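Local coordinates for protein FMN reductase (NADPH) (Bacillus subtilis, PDB 3N2S) that uses NADPH as reductant in its FMN reductase activity and also reduces nitroaromatic compounds, quinones and azo dyes, working as a homodimer with bound FMN, at residues I14-D19 with H165-S170; G65-V70 with C133-I138. One frame throughout, in Å; residues are numbered along the deposited sequence.

Contact 1: I14-D19 with H165-S170; sequences IRSFTD and HPANLS. With FMN (flavin mononucleotide), chain E.
Ile14 holds CG1 opposite its carbonyl carbon (chi1 -64°), which turns CG2 to Pro166, and chi2 of -61° folds CD1 toward the carbonyls of Asn168 and Leu169. CG2 meets Pro166 CB at 3.8 Å. CD1 reaches further and ends 3.3 Å from Leu169 O, with Asn168 O also beside it. Two loops of the nitroreductase fold are joined here by a single beta bridge, Phe17 with Pro166. Ala167 N donates to Ser16 O at 2.8 Å, and Thr18 N donates to His165 O. That carbonyl is also approached by Phe17 CA and lies at the edge of the Phe17 ring. Thr18 OG1 sits between its backbone N and carbonyl carbon, and there it rests on His165 CB at 3.4 Å. Thr18 OG1 also hydrogen-bonds to Gln20 N. Ser16 OG lies against the methyl of Ala167. Two waters tie the loops together. One links Arg15 N to Asn168 O, the other Thr18 O to His165 N. Asn168 OD1 accepts from Ser170 N in an Asx turn, whereas Asn168 N is buried without a partner. Arg15 turns to the flavin. Its chain is extended from CG to NE, and this carries the guanidinium edge to the pyrimidine end of FMN. Arg15 NH2 bonds to FMN N1 at 3.1 Å, and Arg15 NE to FMN O2 at 2.7 Å, with an N-H...O angle of 173°.

Contact 2: G65-V70 with C133-I138; sequences GNQPYV and CYIGGI. With FMN (flavin mononucleotide), chain E.
Gln67 and Tyr69 extend from segment 65-70 to the pyrimidine edge of FMN, while Ile135 packs against both. Gly65 ends helix 54-63 in a Schellman motif with positive phi. The Gln67 chain, extended beyond CG, then delivers its amide to the flavin. OE1 accepts from FMN N3 at 2.7 Å, and NE2 donates to FMN O4 at 3.0 Å. NE2 has a second acceptor, Ala64 O, which should help fix the turn of the amide. With an alanine at Gln67, FMN N3 would probably lose its acceptor and FMN O4 one of its donors, and a gap would be likely to open beside Ile135 CD1. Gly137 CA lies 3.9 Å from Gln67 NE2. Tyr69 comes next. Gln67 CB lies over one face of the Tyr69 ring, offset toward the rim, and Ile135 CD1 meets the edge at CE1, 3.6 Å away. Tyr69 OH donates to FMN O2 at 2.8 Å. Cys133 SG approaches the ring obliquely, 5.2 Å from its centroid, and also lies near FMN N1. Val70 packs on Ile135 instead. Val70 CG2 rests against Ile135 CG1 at 3.8 Å, and Phe76 of strand 75-82 touches both side chains. From strand 131-135 and the turn after it, Gly136 N gives FMN N5 a nearly straight bond of 2.8 Å, and Gly137 N adds a second donor to FMN O4. Tyr134 CB lies against the dimethylbenzene ring, and Leu116 of the second subunit packs on Tyr134. Side-chain and backbone groups together read the isoalloxazine edge from O2 to N5, forming part of the FMN site of a nitroreductase-family enzyme.

Overall arrangement
The centres of contacts 1 and 2 are about 14 Å apart, on the same side of the chain's centre. Along the chain the order is 14-19, 65-70, 133-138, 165-170, so both segments of contact 2 fall between those of contact 1. The sheet links them: strand 131-135 runs into 133-138, and its antiparallel neighbour 155-164 leads to 165-170. The contacts also touch directly, Ile14 O packing on Cys133 CB and Arg15 O on Tyr69 CD2. Contact 1, partly buried, has its centre about 18 Å from the chain's centre; contact 2, buried, about 10 Å. Both supply groups that bind FMN, and Thr39 of the second subunit adds a backbone donor, so the site draws on both chains.

Contact 1: I14-D19 with H165-S170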
ATOM      1  N   ILE A  14      -8.674 -16.101  -0.690  1.00 13.54           N
ATOM      2  CA  ILE A  14      -8.979 -17.453  -0.243  1.00 13.55           C
ATOM      3  C   ILE A  14      -9.509 -17.342   1.187  1.00 17.51           C
ATOM      4  O   ILE A  14      -8.856 -16.759   2.070  1.00 15.52           O
ATOM      5  CB  ILE A  14      -7.732 -18.387  -0.380  1.00 16.20           C
ATOM      6  CG1 ILE A  14      -7.305 -18.560  -1.866  1.00 16.28           C
ATOM      7  CG2 ILE A  14      -7.955 -19.722   0.335  1.00 17.83           C
ATOM      8  CD1 ILE A  14      -8.359 -19.220  -2.852  1.00 17.16           C
ATOM      9  N   ARG A  15     -10.712 -17.862   1.401  1.00 14.31           N
ATOM     10  CA  ARG A  15     -11.348 -17.764   2.707  1.00 14.95           C
ATOM     11  C   ARG A  15     -11.610 -19.142   3.320  1.00 21.49           C
ATOM     12  O   ARG A  15     -12.322 -19.253   4.312  1.00 21.47           O
ATOM     13  CB  ARG A  15     -12.635 -16.921   2.610  1.00 15.53           C
ATOM     14  CG  ARG A  15     -12.367 -15.470   2.242  1.00 16.72           C
ATOM     15  CD  ARG A  15     -13.674 -14.697   2.122  1.00 12.54           C
ATOM     16  NE  ARG A  15     -13.424 -13.291   1.792  1.00 17.65           N
ATOM     17  CZ  ARG A  15     -13.317 -12.822   0.554  1.00 24.70           C
ATOM     18  NH1 ARG A  15     -13.481 -13.632  -0.487  1.00 13.16           N
ATOM     19  NH2 ARG A  15     -13.100 -11.528   0.345  1.00 12.77           N
ATOM     20  N   SER A  16     -11.004 -20.185   2.736  1.00 20.37           N
ATOM     21  CA  SER A  16     -11.144 -21.549   3.233  1.00 19.70           C
ATOM     22  C   SER A  16      -9.774 -22.197   3.168  1.00 19.01           C
ATOM     23  O   SER A  16      -9.235 -22.433   2.089  1.00 18.97           O
ATOM     24  CB  SER A  16     -12.183 -22.321   2.417  1.00 23.67           C
ATOM     25  OG  SER A  16     -12.339 -23.621   2.960  1.00 30.59           O
ATOM     26  N   PHE A  17      -9.207 -22.457   4.326  1.00 16.48           N
ATOM     27  CA  PHE A  17      -7.864 -23.021   4.441  1.00 16.64           C
ATOM     28  C   PHE A  17      -7.853 -24.340   5.167  1.00 23.33           C
ATOM     29  O   PHE A  17      -8.720 -24.576   5.991  1.00 22.47           O
ATOM     30  CB  PHE A  17      -6.953 -22.052   5.227  1.00 16.72           C
ATOM     31  CG  PHE A  17      -6.752 -20.694   4.617  1.00 16.47           C
ATOM     32  CD1 PHE A  17      -5.918 -20.526   3.509  1.00 17.88           C
ATOM     33  CD2 PHE A  17      -7.333 -19.565   5.189  1.00 16.95           C
ATOM     34  CE1 PHE A  17      -5.664 -19.247   2.985  1.00 17.60           C
ATOM     35  CE2 PHE A  17      -7.111 -18.293   4.647  1.00 19.15           C
ATOM     36  CZ  PHE A  17      -6.272 -18.141   3.554  1.00 17.78           C
ATOM     37  N   THR A  18      -6.813 -25.159   4.937  1.00 23.56           N
ATOM     38  CA  THR A  18      -6.641 -26.419   5.687  1.00 25.32           C
ATOM     39  C   THR A  18      -6.030 -26.034   7.045  1.00 31.14           C
ATOM     40  O   THR A  18      -5.594 -24.896   7.208  1.00 27.99           O
ATOM     41  CB  THR A  18      -5.684 -27.368   4.962  1.00 33.08           C
ATOM     42  OG1 THR A  18      -4.349 -26.858   5.065  1.00 33.52           O
ATOM     43  CG2 THR A  18      -6.081 -27.629   3.496  1.00 32.08           C
ATOM     44  N   ASP A  19      -5.920 -26.997   7.983  1.00 30.69           N
ATOM     45  CA  ASP A  19      -5.325 -26.740   9.295  1.00 30.77           C
ATOM     46  C   ASP A  19      -3.781 -26.774   9.272  1.00 32.49           C
ATOM     47  O   ASP A  19      -3.157 -26.592  10.321  1.00 33.12           O
ATOM     48  CB  ASP A  19      -5.895 -27.725  10.343  1.00 34.00           C
ATOM     49  CG  ASP A  19      -5.713 -29.210  10.040  1.00 54.82           C
ATOM     50  OD1 ASP A  19      -5.132 -29.543   8.975  1.00 58.08           O
ATOM     51  OD2 ASP A  19      -6.195 -30.042  10.843  1.00 63.31           O
ATOM     52  N   HIS A 165      -2.810 -22.910   3.265  1.00 20.10           N
ATOM     53  CA  HIS A 165      -2.974 -23.888   2.190  1.00 20.37           C
ATOM     54  C   HIS A 165      -4.449 -23.868   1.844  1.00 23.53           C
ATOM     55  O   HIS A 165      -5.265 -24.102   2.727  1.00 22.84           O
ATOM     56  CB  HIS A 165      -2.535 -25.296   2.663  1.00 20.92           C
ATOM     57  CG  HIS A 165      -1.063 -25.390   2.924  1.00 23.77           C
ATOM     58  ND1 HIS A 165      -0.177 -25.677   1.910  1.00 25.19           N
ATOM     59  CD2 HIS A 165      -0.364 -25.167   4.064  1.00 25.04           C
ATOM     60  CE1 HIS A 165       1.025 -25.647   2.461  1.00 24.78           C
ATOM     61  NE2 HIS A 165       0.964 -25.349   3.755  1.00 24.80           N
ATOM     62  N   PRO A 166      -4.845 -23.494   0.609  1.00 20.82           N
ATOM     63  CA  PRO A 166      -6.282 -23.417   0.317  1.00 21.42           C
ATOM     64  C   PRO A 166      -7.006 -24.766   0.386  1.00 25.47           C
ATOM     65  O   PRO A 166      -6.466 -25.768  -0.076  1.00 25.61           O
ATOM     66  CB  PRO A 166      -6.322 -22.815  -1.094  1.00 23.14           C
ATOM     67  CG  PRO A 166      -4.944 -22.222  -1.324  1.00 27.38           C
ATOM     68  CD  PRO A 166      -4.034 -23.124  -0.565  1.00 23.34           C
ATOM     69  N   ALA A 167      -8.204 -24.780   0.988  1.00 21.74           N
ATOM     70  CA  ALA A 167      -9.083 -25.953   1.074  1.00 22.68           C
ATOM     71  C   ALA A 167     -10.115 -25.874  -0.085  1.00 30.84           C
ATOM     72  O   ALA A 167     -10.710 -26.876  -0.469  1.00 30.92           O
ATOM     73  CB  ALA A 167      -9.794 -25.979   2.412  1.00 23.02           C
ATOM     74  N   ASN A 168     -10.309 -24.661  -0.630  1.00 28.53           N
ATOM     75  CA  ASN A 168     -11.204 -24.333  -1.746  1.00 29.14           C
ATOM     76  C   ASN A 168     -10.532 -23.181  -2.504  1.00 34.22           C
ATOM     77  O   ASN A 168     -10.111 -22.211  -1.867  1.00 34.32           O
ATOM     78  CB  ASN A 168     -12.590 -23.920  -1.210  1.00 28.02           C
ATOM     79  CG  ASN A 168     -13.657 -23.676  -2.250  1.00 55.22           C
ATOM     80  OD1 ASN A 168     -13.521 -22.846  -3.164  1.00 47.19           O
ATOM     81  ND2 ASN A 168     -14.786 -24.349  -2.084  1.00 51.43           N
ATOM     82  N   LEU A 169     -10.392 -23.299  -3.836  1.00 31.46           N
ATOM     83  CA  LEU A 169      -9.722 -22.281  -4.656  1.00 31.67           C
ATOM     84  C   LEU A 169     -10.580 -21.094  -5.069  1.00 32.01           C
ATOM     85  O   LEU A 169     -10.034 -20.119  -5.590  1.00 29.90           O
ATOM     86  CB  LEU A 169      -8.996 -22.888  -5.879  1.00 32.66           C
ATOM     87  CG  LEU A 169      -7.816 -23.849  -5.607  1.00 38.34           C
ATOM     88  CD1 LEU A 169      -7.434 -24.605  -6.862  1.00 38.73           C
ATOM     89  CD2 LEU A 169      -6.579 -23.115  -5.040  1.00 41.75           C
ATOM     90  N   SER A 170     -11.913 -21.165  -4.836  1.00 26.95           N
ATOM     91  CA  SER A 170     -12.863 -20.105  -5.175  1.00 25.03           C
ATOM     92  C   SER A 170     -12.735 -19.736  -6.683  1.00 26.59           C
ATOM     93  O   SER A 170     -12.436 -20.603  -7.513  1.00 25.03           O
ATOM     94  CB  SER A 170     -12.660 -18.901  -4.240  1.00 26.26           C
ATOM     95  OG  SER A 170     -13.555 -17.833  -4.499  1.00 23.16           O
TER
HETATM   96  N1  FMN E 400     -12.057  -9.820   2.727  1.00 11.45           N
HETATM   97  C2  FMN E 400     -12.684 -10.359   3.806  1.00 11.84           C
HETATM   98  O2  FMN E 400     -13.301 -11.437   3.709  1.00 12.13           O
HETATM   99  N3  FMN E 400     -12.652  -9.733   5.012  1.00 11.57           N
HETATM  100  C4  FMN E 400     -11.999  -8.563   5.315  1.00 11.69           C
HETATM  101  O4  FMN E 400     -11.998  -8.049   6.441  1.00 12.20           O
HETATM  102  C4A FMN E 400     -11.276  -7.944   4.182  1.00 11.22           C
HETATM  103  N5  FMN E 400     -10.566  -6.859   4.370  1.00 11.16           N
HETATM  104  C5A FMN E 400      -9.774  -6.408   3.291  1.00 11.25           C
HETATM  105  C6  FMN E 400      -8.916  -5.303   3.531  1.00 11.52           C
HETATM  106  C7  FMN E 400      -8.030  -4.870   2.554  1.00 11.89           C
HETATM  107  C7M FMN E 400      -7.051  -3.754   2.884  1.00 12.99           C
HETATM  108  C8  FMN E 400      -8.064  -5.471   1.235  1.00 12.05           C
HETATM  109  C8M FMN E 400      -7.181  -4.992   0.136  1.00 13.35           C
HETATM  110  C9  FMN E 400      -8.940  -6.564   0.967  1.00 11.75           C
HETATM  111  C9A FMN E 400      -9.818  -7.041   1.967  1.00 11.27           C
HETATM  112  N10 FMN E 400     -10.644  -8.184   1.806  1.00 11.16           N
HETATM  113  C10 FMN E 400     -11.351  -8.705   2.845  1.00 11.44           C
HETATM  114  C1' FMN E 400     -10.682  -8.868   0.494  1.00 11.28           C
HETATM  115  C2' FMN E 400     -11.536  -8.050  -0.485  1.00 11.32           C
HETATM  116  O2' FMN E 400     -12.842  -8.268  -0.147  1.00 10.83           O
HETATM  117  C3' FMN E 400     -11.279  -8.618  -1.878  1.00 11.82           C
HETATM  118  O3' FMN E 400      -9.872  -8.376  -2.180  1.00 12.78           O
HETATM  119  C4' FMN E 400     -12.246  -7.992  -2.978  1.00 12.64           C
HETATM  120  O4' FMN E 400     -13.546  -8.585  -2.785  1.00 13.83           O
HETATM  121  C5' FMN E 400     -11.775  -8.440  -4.389  1.00 12.92           C
HETATM  122  O5' FMN E 400     -11.814  -9.898  -4.407  1.00 12.55           O
HETATM  123  P   FMN E 400     -10.532 -10.778  -4.847  1.00 11.81           P
HETATM  124  O1P FMN E 400     -10.158 -10.442  -6.269  1.00 12.08           O
HETATM  125  O2P FMN E 400     -11.082 -12.159  -4.568  1.00 13.67           O
HETATM  126  O3P FMN E 400      -9.474 -10.444  -3.781  1.00 12.50           O
HETATM  127  O   HOH W   1     -11.719 -20.051  -0.332  1.00 28.86           O
HETATM  128  O   HOH W   2      -3.245 -23.560   6.080  1.00 17.77           O

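Contact 2: G65-V70 with C133-I138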
ATOM      1  N   GLY A  65     -15.378  -9.081  12.912  1.00 18.41           N
ATOM      2  CA  GLY A  65     -16.763  -9.335  12.546  1.00 19.20           C
ATOM      3  C   GLY A  65     -17.065 -10.809  12.322  1.00 22.67           C
ATOM      4  O   GLY A  65     -17.897 -11.140  11.475  1.00 24.11           O
ATOM      5  N   ASN A  66     -16.405 -11.703  13.079  1.00 17.64           N
ATOM      6  CA  ASN A  66     -16.543 -13.167  12.988  1.00 18.47           C
ATOM      7  C   ASN A  66     -16.130 -13.711  11.628  1.00 22.09           C
ATOM      8  O   ASN A  66     -16.958 -14.136  10.812  1.00 23.51           O
ATOM      9  CB  ASN A  66     -17.940 -13.661  13.428  1.00 23.18           C
ATOM     10  CG  ASN A  66     -18.230 -13.313  14.856  1.00 29.72           C
ATOM     11  OD1 ASN A  66     -17.547 -13.747  15.769  1.00 25.03           O
ATOM     12  ND2 ASN A  66     -19.201 -12.474  15.065  1.00 36.25           N
ATOM     13  N   GLN A  67     -14.828 -13.645  11.365  1.00 16.22           N
ATOM     14  CA  GLN A  67     -14.275 -14.104  10.111  1.00 14.87           C
ATOM     15  C   GLN A  67     -13.458 -15.347  10.454  1.00 20.86           C
ATOM     16  O   GLN A  67     -12.385 -15.220  11.026  1.00 19.44           O
ATOM     17  CB  GLN A  67     -13.451 -12.987   9.449  1.00 15.08           C
ATOM     18  CG  GLN A  67     -14.291 -11.728   9.199  1.00 14.00           C
ATOM     19  CD  GLN A  67     -13.667 -10.811   8.188  1.00 20.28           C
ATOM     20  OE1 GLN A  67     -13.234 -11.255   7.134  1.00 15.77           O
ATOM     21  NE2 GLN A  67     -13.641  -9.512   8.472  1.00 16.70           N
ATOM     22  N   PRO A  68     -14.001 -16.565  10.200  1.00 20.10           N
ATOM     23  CA  PRO A  68     -13.323 -17.803  10.649  1.00 20.03           C
ATOM     24  C   PRO A  68     -11.948 -18.101  10.065  1.00 19.93           C
ATOM     25  O   PRO A  68     -11.143 -18.798  10.688  1.00 18.17           O
ATOM     26  CB  PRO A  68     -14.336 -18.912  10.311  1.00 22.70           C
ATOM     27  CG  PRO A  68     -15.195 -18.323   9.236  1.00 28.29           C
ATOM     28  CD  PRO A  68     -15.306 -16.868   9.585  1.00 23.06           C
ATOM     29  N   TYR A  69     -11.681 -17.575   8.874  1.00 14.92           N
ATOM     30  CA  TYR A  69     -10.420 -17.709   8.158  1.00 14.40           C
ATOM     31  C   TYR A  69      -9.293 -16.861   8.795  1.00 17.70           C
ATOM     32  O   TYR A  69      -8.151 -16.940   8.361  1.00 17.83           O
ATOM     33  CB  TYR A  69     -10.607 -17.449   6.657  1.00 13.93           C
ATOM     34  CG  TYR A  69     -11.617 -16.360   6.331  1.00 14.23           C
ATOM     35  CD1 TYR A  69     -11.202 -15.063   6.029  1.00 15.07           C
ATOM     36  CD2 TYR A  69     -12.985 -16.638   6.289  1.00 14.38           C
ATOM     37  CE1 TYR A  69     -12.124 -14.063   5.712  1.00 14.76           C
ATOM     38  CE2 TYR A  69     -13.919 -15.642   5.993  1.00 14.69           C
ATOM     39  CZ  TYR A  69     -13.479 -14.354   5.702  1.00 17.38           C
ATOM     40  OH  TYR A  69     -14.396 -13.390   5.378  1.00 15.56           O
ATOM     41  N   VAL A  70      -9.603 -16.138   9.881  1.00 14.81           N
ATOM     42  CA  VAL A  70      -8.631 -15.382  10.688  1.00 12.83           C
ATOM     43  C   VAL A  70      -8.072 -16.405  11.709  1.00 18.06           C
ATOM     44  O   VAL A  70      -6.877 -16.376  12.012  1.00 15.32           O
ATOM     45  CB  VAL A  70      -9.305 -14.163  11.391  1.00 16.07           C
ATOM     46  CG1 VAL A  70      -8.437 -13.602  12.525  1.00 15.43           C
ATOM     47  CG2 VAL A  70      -9.636 -13.063  10.375  1.00 15.33           C
ATOM     48  N   CYS A 133      -5.840 -13.730   2.233  1.00 13.27           N
ATOM     49  CA  CYS A 133      -6.998 -12.861   2.369  1.00 11.68           C
ATOM     50  C   CYS A 133      -6.643 -11.736   3.318  1.00 13.06           C
ATOM     51  O   CYS A 133      -6.241 -11.987   4.458  1.00 10.25           O
ATOM     52  CB  CYS A 133      -8.276 -13.586   2.800  1.00 10.57           C
ATOM     53  SG  CYS A 133      -9.777 -12.583   2.590  1.00 13.83           S
ATOM     54  N   TYR A 134      -6.743 -10.489   2.819  1.00 10.97           N
ATOM     55  CA  TYR A 134      -6.524  -9.297   3.652  1.00  9.46           C
ATOM     56  C   TYR A 134      -7.714  -9.177   4.585  1.00 12.54           C
ATOM     57  O   TYR A 134      -8.817  -9.556   4.207  1.00 12.96           O
ATOM     58  CB  TYR A 134      -6.467  -8.044   2.788  1.00  9.85           C
ATOM     59  CG  TYR A 134      -5.138  -7.803   2.122  1.00  9.79           C
ATOM     60  CD1 TYR A 134      -4.233  -6.884   2.644  1.00 10.47           C
ATOM     61  CD2 TYR A 134      -4.791  -8.471   0.947  1.00  9.22           C
ATOM     62  CE1 TYR A 134      -3.008  -6.649   2.030  1.00 11.78           C
ATOM     63  CE2 TYR A 134      -3.579  -8.229   0.311  1.00  8.76           C
ATOM     64  CZ  TYR A 134      -2.684  -7.325   0.865  1.00 14.53           C
ATOM     65  OH  TYR A 134      -1.510  -7.060   0.236  1.00 11.41           O
ATOM     66  N   ILE A 135      -7.494  -8.679   5.820  1.00 10.58           N
ATOM     67  CA  ILE A 135      -8.544  -8.546   6.840  1.00  9.21           C
ATOM     68  C   ILE A 135      -8.548  -7.124   7.415  1.00 13.52           C
ATOM     69  O   ILE A 135      -7.890  -6.847   8.418  1.00 12.20           O
ATOM     70  CB  ILE A 135      -8.439  -9.620   7.971  1.00 12.08           C
ATOM     71  CG1 ILE A 135      -8.290 -11.099   7.401  1.00 11.70           C
ATOM     72  CG2 ILE A 135      -9.622  -9.472   9.007  1.00 12.88           C
ATOM     73  CD1 ILE A 135      -9.548 -11.686   6.646  1.00 13.03           C
ATOM     74  N   GLY A 136      -9.292  -6.255   6.759  1.00 12.07           N
ATOM     75  CA  GLY A 136      -9.483  -4.870   7.188  1.00 12.32           C
ATOM     76  C   GLY A 136     -10.496  -4.785   8.316  1.00 14.59           C
ATOM     77  O   GLY A 136     -10.591  -3.754   8.978  1.00 15.14           O
ATOM     78  N   GLY A 137     -11.254  -5.868   8.519  1.00 13.04           N
ATOM     79  CA  GLY A 137     -12.262  -6.005   9.563  1.00 12.57           C
ATOM     80  C   GLY A 137     -11.754  -5.703  10.959  1.00 16.30           C
ATOM     81  O   GLY A 137     -12.528  -5.255  11.809  1.00 15.87           O
ATOM     82  N   ILE A 138     -10.441  -5.896  11.208  1.00 13.26           N
ATOM     83  CA  ILE A 138      -9.819  -5.553  12.506  1.00 14.25           C
ATOM     84  C   ILE A 138      -9.996  -4.041  12.838  1.00 18.07           C
ATOM     85  O   ILE A 138      -9.992  -3.667  14.015  1.00 17.61           O
ATOM     86  CB  ILE A 138      -8.330  -5.999  12.636  1.00 17.08           C
ATOM     87  CG1 ILE A 138      -7.406  -5.249  11.649  1.00 15.85           C
ATOM     88  CG2 ILE A 138      -8.188  -7.525  12.538  1.00 17.38           C
ATOM     89  CD1 ILE A 138      -5.921  -5.305  12.005  1.00 16.16           C
TER
HETATM   90  N1  FMN E 400     -12.057  -9.820   2.727  1.00 11.45           N
HETATM   91  C2  FMN E 400     -12.684 -10.359   3.806  1.00 11.84           C
HETATM   92  O2  FMN E 400     -13.301 -11.437   3.709  1.00 12.13           O
HETATM   93  N3  FMN E 400     -12.652  -9.733   5.012  1.00 11.57           N
HETATM   94  C4  FMN E 400     -11.999  -8.563   5.315  1.00 11.69           C
HETATM   95  O4  FMN E 400     -11.998  -8.049   6.441  1.00 12.20           O
HETATM   96  C4A FMN E 400     -11.276  -7.944   4.182  1.00 11.22           C
HETATM   97  N5  FMN E 400     -10.566  -6.859   4.370  1.00 11.16           N
HETATM   98  C5A FMN E 400      -9.774  -6.408   3.291  1.00 11.25           C
HETATM   99  C6  FMN E 400      -8.916  -5.303   3.531  1.00 11.52           C
HETATM  100  C7  FMN E 400      -8.030  -4.870   2.554  1.00 11.89           C
HETATM  101  C7M FMN E 400      -7.051  -3.754   2.884  1.00 12.99           C
HETATM  102  C8  FMN E 400      -8.064  -5.471   1.235  1.00 12.05           C
HETATM  103  C8M FMN E 400      -7.181  -4.992   0.136  1.00 13.35           C
HETATM  104  C9  FMN E 400      -8.940  -6.564   0.967  1.00 11.75           C
HETATM  105  C9A FMN E 400      -9.818  -7.041   1.967  1.00 11.27           C
HETATM  106  N10 FMN E 400     -10.644  -8.184   1.806  1.00 11.16           N
HETATM  107  C10 FMN E 400     -11.351  -8.705   2.845  1.00 11.44           C
HETATM  108  C1' FMN E 400     -10.682  -8.868   0.494  1.00 11.28           C
HETATM  109  C2' FMN E 400     -11.536  -8.050  -0.485  1.00 11.32           C
HETATM  110  O2' FMN E 400     -12.842  -8.268  -0.147  1.00 10.83           O
HETATM  111  C3' FMN E 400     -11.279  -8.618  -1.878  1.00 11.82           C
HETATM  112  O3' FMN E 400      -9.872  -8.376  -2.180  1.00 12.78           O
HETATM  113  C4' FMN E 400     -12.246  -7.992  -2.978  1.00 12.64           C
HETATM  114  O4' FMN E 400     -13.546  -8.585  -2.785  1.00 13.83           O
HETATM  115  C5' FMN E 400     -11.775  -8.440  -4.389  1.00 12.92           C
HETATM  116  O5' FMN E 400     -11.814  -9.898  -4.407  1.00 12.55           O
HETATM  117  P   FMN E 400     -10.532 -10.778  -4.847  1.00 11.81           P
HETATM  118  O1P FMN E 400     -10.158 -10.442  -6.269  1.00 12.08           O
HETATM  119  O2P FMN E 400     -11.082 -12.159  -4.568  1.00 13.67           O
HETATM  120  O3P FMN E 400      -9.474 -10.444  -3.781  1.00 12.50           O